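Local atomic coordinates of putative histidine protein kinase (Rhodobacter sphaeroides, PDB entry 3KYJ), a protein that is a CheA-type kinase that probably autophosphorylates on histidine and relays chemoreceptor signals towards the flagellar motors, represented here by its phosphotransfer (Hpt) domain. Residues 129-132 with 133-136; 69-72 with 73-77; 16-19 with 20-24; 50-53 with 54-57; 26-29 with 30-34. All blocks are in the same frame, centred on the assembly; numbering follows the deposited sequence. Where two conformers were deposited one is given.

Interaction 1 of 5, residues 129-132 with 133-136; sequences RSKI and ARCS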
# COMPACT_ATOMS: atom_id res chain seq x y z
N ARG A 129 -22.11 -5.63 -0.41
CA ARG A 129 -22.74 -4.82 -1.43
C ARG A 129 -24.09 -4.29 -0.92
O ARG A 129 -24.45 -3.17 -1.22
CB ARG A 129 -22.95 -5.61 -2.73
CG ARG A 129 -21.68 -5.94 -3.46
CD ARG A 129 -21.98 -6.44 -4.90
NE ARG A 129 -20.85 -7.15 -5.52
CZ ARG A 129 -19.73 -6.55 -5.92
NH1 ARG A 129 -19.57 -5.24 -5.78
NH2 ARG A 129 -18.76 -7.26 -6.46
N SER A 130 -24.81 -5.13 -0.17
CA SER A 130 -26.11 -4.76 0.39
C SER A 130 -25.97 -3.61 1.40
O SER A 130 -26.70 -2.63 1.31
CB SER A 130 -26.74 -5.95 1.10
OG SER A 130 -27.88 -5.53 1.85
N LYS A 131 -25.05 -3.74 2.35
CA LYS A 131 -24.85 -2.69 3.34
C LYS A 131 -24.39 -1.40 2.65
O LYS A 131 -24.88 -0.33 2.95
CB LYS A 131 -23.88 -3.12 4.43
CG LYS A 131 -23.77 -2.09 5.56
CD LYS A 131 -25.12 -1.74 6.16
CE LYS A 131 -24.91 -1.06 7.52
NZ LYS A 131 -26.19 -0.57 8.10
N ILE A 132 -23.46 -1.51 1.70
CA ILE A 132 -23.01 -0.33 0.97
C ILE A 132 -24.17 0.40 0.30
O ILE A 132 -24.30 1.63 0.41
CB ILE A 132 -21.90 -0.69 -0.04
CG1 ILE A 132 -20.61 -1.01 0.72
CG2 ILE A 132 -21.66 0.44 -1.01
CD1 ILE A 132 -19.53 -1.66 -0.17
N ALA A 133 -25.04 -0.36 -0.36
CA ALA A 133 -26.19 0.21 -1.05
C ALA A 133 -27.18 0.85 -0.06
O ALA A 133 -27.71 1.93 -0.32
CB ALA A 133 -26.87 -0.85 -1.89
N ARG A 134 -27.44 0.17 1.05
CA ARG A 134 -28.46 0.63 1.99
C ARG A 134 -28.03 1.84 2.78
O ARG A 134 -28.85 2.67 3.13
CB ARG A 134 -28.82 -0.47 2.99
CG ARG A 134 -29.84 -1.45 2.45
CD ARG A 134 -30.16 -2.50 3.49
NE ARG A 134 -29.04 -3.39 3.69
CZ ARG A 134 -28.39 -3.56 4.83
NH1 ARG A 134 -28.73 -2.86 5.91
NH2 ARG A 134 -27.38 -4.41 4.88
N CYS A 135 -26.75 1.96 3.09
CA CYS A 135 -26.36 3.07 3.93
C CYS A 135 -25.84 4.21 3.06
O CYS A 135 -25.53 5.29 3.55
CB CYS A 135 -25.36 2.62 4.99
SG CYS A 135 -23.72 2.53 4.43
N SER A 136 -25.81 3.98 1.75
CA SER A 136 -25.50 5.07 0.81
C SER A 136 -26.58 5.22 -0.26
O SER A 136 -26.29 5.59 -1.39
CB SER A 136 -24.15 4.83 0.15
OG SER A 136 -23.09 4.88 1.10

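Interaction 2 of 5, residues 69-72 with 73-77; sequences RAHL and CEDLI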
# COMPACT_ATOMS: atom_id res chain seq x y z
N ARG A 69 -12.27 -8.67 -2.21
CA ARG A 69 -12.99 -8.72 -0.92
C ARG A 69 -12.49 -7.59 -0.01
O ARG A 69 -13.27 -6.88 0.63
CB ARG A 69 -12.81 -10.06 -0.21
CG ARG A 69 -13.79 -11.17 -0.66
CD ARG A 69 -13.65 -11.49 -2.13
NE ARG A 69 -14.49 -12.61 -2.51
CZ ARG A 69 -14.97 -12.80 -3.74
NH1 ARG A 69 -14.80 -11.91 -4.71
NH2 ARG A 69 -15.70 -13.88 -3.97
N ALA A 70 -11.17 -7.42 0.06
CA ALA A 70 -10.60 -6.33 0.85
C ALA A 70 -11.05 -4.98 0.31
O ALA A 70 -11.34 -4.04 1.07
CB ALA A 70 -9.07 -6.44 0.88
N HIS A 71 -11.15 -4.86 -1.02
CA HIS A 71 -11.53 -3.60 -1.62
C HIS A 71 -12.94 -3.21 -1.21
O HIS A 71 -13.21 -2.05 -0.91
CB HIS A 71 -11.38 -3.63 -3.16
CG HIS A 71 -11.60 -2.30 -3.79
ND1 HIS A 71 -12.62 -2.05 -4.68
CD2 HIS A 71 -10.99 -1.11 -3.57
CE1 HIS A 71 -12.59 -0.78 -5.03
NE2 HIS A 71 -11.60 -0.19 -4.38
N LEU A 72 -13.87 -4.15 -1.23
CA LEU A 72 -15.23 -3.79 -0.86
C LEU A 72 -15.31 -3.42 0.62
O LEU A 72 -16.06 -2.52 0.99
CB LEU A 72 -16.23 -4.89 -1.18
CG LEU A 72 -16.74 -4.92 -2.62
CD1 LEU A 72 -18.08 -5.64 -2.65
CD2 LEU A 72 -16.88 -3.56 -3.27
N CYS A 73 -14.54 -4.10 1.48
CA CYS A 73 -14.45 -3.69 2.88
C CYS A 73 -13.98 -2.24 2.97
O CYS A 73 -14.54 -1.45 3.73
CB CYS A 73 -13.50 -4.59 3.66
SG CYS A 73 -14.05 -6.27 3.91
N GLU A 74 -12.96 -1.89 2.19
CA GLU A 74 -12.38 -0.55 2.23
C GLU A 74 -13.40 0.47 1.78
O GLU A 74 -13.48 1.56 2.38
CB GLU A 74 -11.13 -0.49 1.34
CG GLU A 74 -10.33 0.79 1.48
CD GLU A 74 -9.22 0.87 0.46
OE1 GLU A 74 -8.13 0.34 0.73
OE2 GLU A 74 -9.44 1.44 -0.62
N ASP A 75 -14.20 0.14 0.77
CA ASP A 75 -15.25 1.04 0.32
C ASP A 75 -16.24 1.34 1.45
O ASP A 75 -16.64 2.50 1.65
CB ASP A 75 -16.05 0.43 -0.84
CG ASP A 75 -15.31 0.47 -2.17
OD1 ASP A 75 -14.22 1.09 -2.29
OD2 ASP A 75 -15.85 -0.13 -3.11
N LEU A 76 -16.64 0.30 2.20
CA LEU A 76 -17.63 0.48 3.26
C LEU A 76 -17.03 1.35 4.38
O LEU A 76 -17.68 2.29 4.88
CB LEU A 76 -18.07 -0.88 3.81
CG LEU A 76 -19.08 -0.85 4.96
CD1 LEU A 76 -20.31 -0.01 4.61
CD2 LEU A 76 -19.47 -2.27 5.31
N ILE A 77 -15.80 1.05 4.77
CA ILE A 77 -15.15 1.83 5.81
C ILE A 77 -14.97 3.28 5.33
O ILE A 77 -15.12 4.22 6.11
CB ILE A 77 -13.78 1.24 6.18
CG1 ILE A 77 -13.93 -0.15 6.76
CG2 ILE A 77 -13.04 2.18 7.14
CD1 ILE A 77 -12.66 -1.00 6.67

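Interaction 3 of 5, residues 16-19 with 20-24; sequences YADD and GAQAL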
# COMPACT_ATOMS: atom_id res chain seq x y z
N TYR A 16 4.17 -11.92 2.80
CA TYR A 16 2.73 -11.82 2.61
C TYR A 16 1.98 -12.41 3.80
O TYR A 16 1.02 -11.83 4.30
CB TYR A 16 2.35 -12.54 1.31
CG TYR A 16 0.89 -12.76 1.08
CD1 TYR A 16 0.06 -11.72 0.66
CD2 TYR A 16 0.34 -14.04 1.22
CE1 TYR A 16 -1.29 -11.94 0.41
CE2 TYR A 16 -0.99 -14.26 1.00
CZ TYR A 16 -1.80 -13.22 0.59
OH TYR A 16 -3.12 -13.49 0.34
N ALA A 17 2.42 -13.56 4.27
CA ALA A 17 1.75 -14.20 5.38
C ALA A 17 1.94 -13.43 6.69
O ALA A 17 0.99 -13.27 7.46
CB ALA A 17 2.24 -15.64 5.52
N ASP A 18 3.15 -12.94 6.93
CA ASP A 18 3.47 -12.26 8.17
C ASP A 18 2.80 -10.89 8.22
O ASP A 18 2.11 -10.59 9.16
CB ASP A 18 4.98 -12.12 8.34
CG ASP A 18 5.38 -11.59 9.70
OD1 ASP A 18 4.54 -11.61 10.62
OD2 ASP A 18 6.54 -11.18 9.86
N ASP A 19 3.02 -10.08 7.19
CA ASP A 19 2.43 -8.73 7.12
C ASP A 19 0.90 -8.82 7.07
O ASP A 19 0.20 -8.01 7.67
CB ASP A 19 2.99 -8.02 5.88
CG ASP A 19 2.98 -6.52 6.00
OD1 ASP A 19 3.94 -5.97 6.56
OD2 ASP A 19 2.05 -5.87 5.51
N GLY A 20 0.38 -9.84 6.40
CA GLY A 20 -1.06 -10.03 6.33
C GLY A 20 -1.65 -10.35 7.68
O GLY A 20 -2.71 -9.83 8.03
N ALA A 21 -0.96 -11.17 8.46
CA ALA A 21 -1.44 -11.51 9.79
C ALA A 21 -1.45 -10.28 10.69
O ALA A 21 -2.38 -10.11 11.47
CB ALA A 21 -0.60 -12.61 10.41
N GLN A 22 -0.42 -9.44 10.60
CA GLN A 22 -0.39 -8.19 11.38
C GLN A 22 -1.54 -7.27 10.99
O GLN A 22 -2.20 -6.70 11.85
CB GLN A 22 0.95 -7.47 11.19
CG GLN A 22 2.13 -8.21 11.80
CD GLN A 22 2.02 -8.36 13.32
OE1 GLN A 22 1.65 -7.42 14.03
NE2 GLN A 22 2.33 -9.56 13.81
N ALA A 23 -1.80 -7.14 9.70
CA ALA A 23 -2.88 -6.27 9.26
C ALA A 23 -4.24 -6.81 9.74
O ALA A 23 -5.07 -6.04 10.23
CB ALA A 23 -2.86 -6.14 7.75
N LEU A 24 -4.47 -8.11 9.60
CA LEU A 24 -5.74 -8.67 10.05
C LEU A 24 -5.87 -8.61 11.58
O LEU A 24 -6.97 -8.41 12.10
CB LEU A 24 -5.96 -10.10 9.53
CG LEU A 24 -6.09 -10.18 8.00
CD1 LEU A 24 -6.35 -11.62 7.62
CD2 LEU A 24 -7.21 -9.28 7.50
O HOH W 1 2.25 -11.67 11.78

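Interaction 4 of 5, residues 50-53 with 54-57; sequences AVHT and FKGN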
# COMPACT_ATOMS: atom_id res chain seq x y z
N ALA A 50 -5.50 -0.83 8.11
CA ALA A 50 -5.26 -2.27 8.14
C ALA A 50 -5.82 -2.95 6.89
O ALA A 50 -5.15 -3.77 6.26
CB ALA A 50 -5.87 -2.86 9.38
N VAL A 51 -7.04 -2.59 6.52
CA VAL A 51 -7.68 -3.17 5.35
C VAL A 51 -6.95 -2.72 4.09
O VAL A 51 -6.70 -3.52 3.19
CB VAL A 51 -9.17 -2.80 5.31
CG1 VAL A 51 -9.79 -3.29 4.01
CG2 VAL A 51 -9.87 -3.46 6.50
N HIS A 52 -6.55 -1.46 4.05
CA HIS A 52 -5.86 -0.92 2.89
C HIS A 52 -4.51 -1.65 2.67
O HIS A 52 -4.13 -1.97 1.54
CB HIS A 52 -5.66 0.58 3.06
CG HIS A 52 -5.07 1.25 1.86
ND1 HIS A 52 -5.77 1.41 0.68
CD2 HIS A 52 -3.85 1.79 1.65
CE1 HIS A 52 -5.01 2.02 -0.20
NE2 HIS A 52 -3.83 2.26 0.36
N THR A 53 -3.80 -1.90 3.76
CA THR A 53 -2.56 -2.65 3.70
C THR A 53 -2.80 -4.07 3.18
O THR A 53 -2.10 -4.58 2.29
CB THR A 53 -1.92 -2.71 5.09
OG1 THR A 53 -1.44 -1.41 5.41
CG2 THR A 53 -0.77 -3.72 5.13
N PHE A 54 -3.81 -4.74 3.74
CA PHE A 54 -4.11 -6.09 3.31
C PHE A 54 -4.46 -6.14 1.82
O PHE A 54 -3.97 -7.00 1.08
CB PHE A 54 -5.22 -6.67 4.18
CG PHE A 54 -5.41 -8.14 3.98
CD1 PHE A 54 -4.70 -9.05 4.74
CD2 PHE A 54 -6.25 -8.60 3.00
CE1 PHE A 54 -4.85 -10.41 4.54
CE2 PHE A 54 -6.40 -9.96 2.78
CZ PHE A 54 -5.70 -10.86 3.54
N LYS A 55 -5.26 -5.18 1.38
CA LYS A 55 -5.60 -5.05 -0.02
C LYS A 55 -4.36 -4.85 -0.91
O LYS A 55 -4.19 -5.54 -1.92
CB LYS A 55 -6.56 -3.88 -0.21
CG LYS A 55 -7.09 -3.74 -1.62
CD LYS A 55 -7.86 -2.43 -1.88
CE LYS A 55 -6.91 -1.27 -2.07
NZ LYS A 55 -7.60 -0.05 -2.58
N GLY A 56 -3.51 -3.90 -0.56
CA GLY A 56 -2.31 -3.65 -1.34
C GLY A 56 -1.37 -4.84 -1.41
O GLY A 56 -0.76 -5.09 -2.43
N ASN A 57 -1.27 -5.58 -0.31
CA ASN A 57 -0.42 -6.76 -0.25
C ASN A 57 -0.91 -7.82 -1.25
O ASN A 57 -0.13 -8.44 -1.96
CB ASN A 57 -0.41 -7.34 1.18
CG ASN A 57 0.39 -6.51 2.18
OD1 ASN A 57 0.92 -5.44 1.86
ND2 ASN A 57 0.46 -7.01 3.40

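Interaction 5 of 5, residues 26-29 with 30-34; sequences AMEA and SLLAL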
# COMPACT_ATOMS: atom_id res chain seq x y z
N ALA A 26 -4.78 -6.16 13.36
CA ALA A 26 -5.16 -4.77 13.61
C ALA A 26 -6.62 -4.53 13.23
O ALA A 26 -7.35 -3.82 13.91
CB ALA A 26 -4.23 -3.82 12.85
N MET A 27 -7.06 -5.14 12.12
CA MET A 27 -8.45 -5.04 11.70
C MET A 27 -9.38 -5.61 12.77
O MET A 27 -10.33 -4.94 13.22
CB MET A 27 -8.64 -5.78 10.37
CG MET A 27 -10.07 -5.79 9.88
SD MET A 27 -10.21 -6.80 8.38
CE MET A 27 -11.87 -6.38 7.88
N GLU A 28 -9.08 -6.82 13.22
CA GLU A 28 -9.87 -7.44 14.27
C GLU A 28 -9.83 -6.66 15.58
O GLU A 28 -10.86 -6.49 16.23
CB GLU A 28 -9.44 -8.88 14.51
CG GLU A 28 -10.43 -9.62 15.40
CD GLU A 28 -9.99 -11.00 15.83
OE1 GLU A 28 -8.77 -11.26 15.88
OE2 GLU A 28 -10.88 -11.81 16.15
N ALA A 29 -8.67 -6.16 15.98
CA ALA A 29 -8.59 -5.41 17.24
C ALA A 29 -9.48 -4.17 17.22
O ALA A 29 -10.17 -3.86 18.21
CB ALA A 29 -7.16 -5.01 17.55
N SER A 30 -9.47 -3.43 16.11
CA SER A 30 -10.29 -2.23 16.01
C SER A 30 -11.79 -2.58 16.07
O SER A 30 -12.58 -1.88 16.72
CB SER A 30 -10.01 -1.46 14.73
OG SER A 30 -8.65 -1.07 14.67
N LEU A 31 -12.18 -3.64 15.37
CA LEU A 31 -13.59 -4.05 15.33
C LEU A 31 -14.07 -4.56 16.69
O LEU A 31 -15.18 -4.23 17.13
CB LEU A 31 -13.76 -5.12 14.26
CG LEU A 31 -13.57 -4.60 12.83
CD1 LEU A 31 -13.52 -5.77 11.85
CD2 LEU A 31 -14.71 -3.65 12.45
N LEU A 32 -13.22 -5.31 17.39
CA LEU A 32 -13.58 -5.80 18.71
C LEU A 32 -13.66 -4.64 19.70
O LEU A 32 -14.52 -4.64 20.57
CB LEU A 32 -12.60 -6.87 19.20
CG LEU A 32 -12.69 -8.22 18.45
CD1 LEU A 32 -11.61 -9.14 18.92
CD2 LEU A 32 -14.06 -8.87 18.59
N ALA A 33 -12.79 -3.65 19.56
CA ALA A 33 -12.88 -2.46 20.40
C ALA A 33 -14.19 -1.72 20.17
O ALA A 33 -14.83 -1.27 21.14
CB ALA A 33 -11.66 -1.56 20.17
N LEU A 34 -14.63 -1.63 18.91
CA LEU A 34 -15.88 -0.97 18.59
C LEU A 34 -17.06 -1.76 19.17
O LEU A 34 -18.00 -1.20 19.72
CB LEU A 34 -16.03 -0.79 17.08
CG LEU A 34 -15.07 0.22 16.46
CD1 LEU A 34 -15.12 0.13 14.94
CD2 LEU A 34 -15.37 1.65 16.94
O HOH W 2 -6.25 -1.75 15.45

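Interaction 1 of 5, residues 129-132 with 133-136
The last turn of helix 122-135, which packs against the Hpt helices near the C terminus of the chain, is the setting in which R134 reaches back along the helix to S130. The guanidinium meets the hydroxyl side-on: NE of R134 lies 3.1 Å from OG of S130, with an N-H...O angle of 159°, and NH2 of R134 lies 3.3 Å from the same OG along a more bent path. The oxygen lies in the guanidinium plane, so both bonds are made at the edge of the group. A bend at chi3 (-70°) in R134 folds its outer chain back to reach this position. One face of the guanidinium meanwhile rests over CA of K131, 3.4 Å from R134 NH2.

The side chains of K131 and R134 cross at about a right angle, with CD of K131 3.7 Å from NH2 of R134. Their charged ends, K131 NZ and R134 NH1, are 4.1 Å apart. Both form salt bridges to E90, and K131 has a second one to D88. Beneath them the backbone repeats the i to i+4 pattern until S136 N to I132 O, a weak bond with an N-H...O angle of 124°. Two N-H groups thus grip one hydroxyl and restrict rotation of the guanidinium, while the shared carboxylate partner is likely to offset the proximity of the two positive charges.

Interaction 2 of 5, residues 69-72 with 73-77
H71 and D75, one helical turn apart on helix 64-82, meet through a ring face and a carboxylate oxygen. D75 OD1 stands 3.5 Å above the H71 ring plane, displaced toward the rim, and its nearest ring atom is H71 NE2 at 3.6 Å. The ring and carboxylate planes are 72° apart, so the two groups are far from stacked. The H71 ring reaches this position with CG anti to its own backbone N (chi1 -173°). E74 approaches the same ring obliquely and more distantly, its OE2 being 4.2 Å from H71 CD2; the carboxylate of E74 is committed to H52 and K55 of helix 40-60. With a leucine in place of H71, the carboxylate of D75 would probably lose its polarisable ring neighbour and face an aliphatic branch instead.

L72 makes a van der Waals contact, its CD2 methyl 3.6 Å from D75 OD2, and the side chain also packs on L128 and R129 of helix 122-135. C73 turns to the other flank of the helix and meets L95 and A98 of helix 89-112.

Backbone bonds run i to i+4 throughout: the straightest is C73 N to R69 O, with an N-H...O angle of 167°, and the shortest are E74 N to A70 O and D75 N to H71 O, both 2.9 Å. Regular helical bonding, with E74 reaching K55 and H52 of helix 40-60 and C73 and L72 packing on helices 89-112 and 122-135 respectively, is the pattern of a bundle helix in an Hpt domain, here one that packs against the helix bearing the predicted phosphorylation site.

Interaction 3 of 5, residues 16-19 with 20-24
Q22 lays its aliphatic part over the carbonyl of D18 one turn earlier on helix 10-35, with Q22 CG 3.6 Å from D18 O. The chain bends at chi2, and its amide is joined to the carboxylate of D18 through a water. That water donates to D18 OD1 at 2.6 Å and accepts from Q22 NE2 at 2.9 Å, so it bridges two side chains whose nearest direct approach, D18 OD1 to Q22 CG, is 4.3 Å. The link therefore depends on the solvent molecule.

D19, the next residue, turns to another flank. Its CG lies anti to the backbone N (chi1 -154°), which sets the carboxylate against helix 40-60, where OD2 bonds to the amide of N57. Y16 likewise leaves the local contact: its hydroxyl bonds to T109 of helix 89-112, and its ring lies edge-to-face with that of W13. Both Y16 and D19 also pack on apolar side chains of another protein chain in the assembly.

At G20 the flank is close-packed, since a CB there would clash with Y16 O at 2.7 Å. The bond from G20 N to Y16 O is the most bent of the four, with an N-H...O angle of 141° and the donor above the carbonyl plane. Further on, Q22 N to D18 O is straighter. A solvated polar flank beside residues that face neighbouring helices marks 16-24 as an amphipathic helix of the Hpt bundle, with part of its surface used in the contact with the other protein.

Interaction 4 of 5, residues 50-53 with 54-57
This is a one-turn contact within helix 40-60, the helix that carries H52, the predicted phosphorylation site of the Hpt domain, and it is largely buried among the bundle helices. K55 reaches back along the helix toward H52, its CE lying 4.0 Å from H52 ND1 and approaching the ring obliquely. A bend at chi3 (78°) in K55 turns the outer chain to that side, and NZ ends 4.0 Å from the same ND1 without bonding to it. Both groups are instead held by E74 of helix 64-82: NZ of K55 in a salt bridge and H52 ND1 in a hydrogen bond. The other ring nitrogen, H52 NE2, bonds to an acidic side chain of another protein chain.

T53 and N57 lie side by side and point the same way, with CG2 of T53 3.9 Å from ND2 of N57. N57 ND2 bonds to D19 of helix 10-35, and OG1 of T53 bonds to the R49 carbonyl. Putting an alanine at N57 would probably leave the D19 carboxylate without this amide partner and open a gap beside the T53 methyl.

The backbone is regular: K55 N to V51 O is 2.8 Å with an N-H...O angle of 168°, and G56 N to H52 O is 2.9 Å. A CB on G56 would fit here, 3.5 Å from H52 O. With each ring nitrogen bonded to a separate partner, rotation of the imidazole is probably restricted, and E74, bonded to both H52 and K55, is placed to position them together.

Interaction 5 of 5, residues 26-29 with 30-34
E28 and L32 cross at a slant, one turn apart on helix 10-35, with the CD1 methyl of L32 against the aliphatic part of the glutamate. CG of E28 is 3.7 Å from L32 CD1, and E28 OE2 stands 3.9 Å from the same methyl. E28 is extended beyond CG, which takes its chain across the CD1 branch of the leucine.

M27 and L31 also cross at a slant, CG of M27 coming to 4.0 Å from CD1 of L31. The straight methionine chain (chi2 -175°) carries the end of the side chain to L47 and V51 of helix 40-60, its CE methyl meeting V51, while L31 turns to L95 and L96 of helix 89-112. Placed in this way, the pair belongs to the apolar face by which helix 10-35 enters the Hpt helical bundle.

S30 occupies a third orientation. Its OG lies anti to the carbonyl carbon (chi1 -60°), close to the A26 carbonyl, and a water lies 2.6 Å from S30 OG and donates to A26 O at 2.8 Å. A26 O additionally accepts the backbone N-H of S30 at 3.1 Å. L32 N to E28 O, at 2.9 Å, continues the regular helical pattern beneath the side chains.

From the N terminus, interactions 3 and 5 follow each other on helix 10-35, their segments adjoining in sequence. Interaction 4 comes next on helix 40-60, then interaction 2 on helix 64-82, and last interaction 1 on helix 122-135. All five are in series: each closes only a single helical turn, and none nests in or crosses another. Spatial ties join them instead. Interaction 4 is central, touching interaction 3 through D19 and N57, interaction 5 through M27 and V51, and interaction 2 through E74. Interaction 2 in turn meets interaction 1 where I132 packs on L72 and L76. Interactions 1 and 3 lie about 28 Å apart between centres.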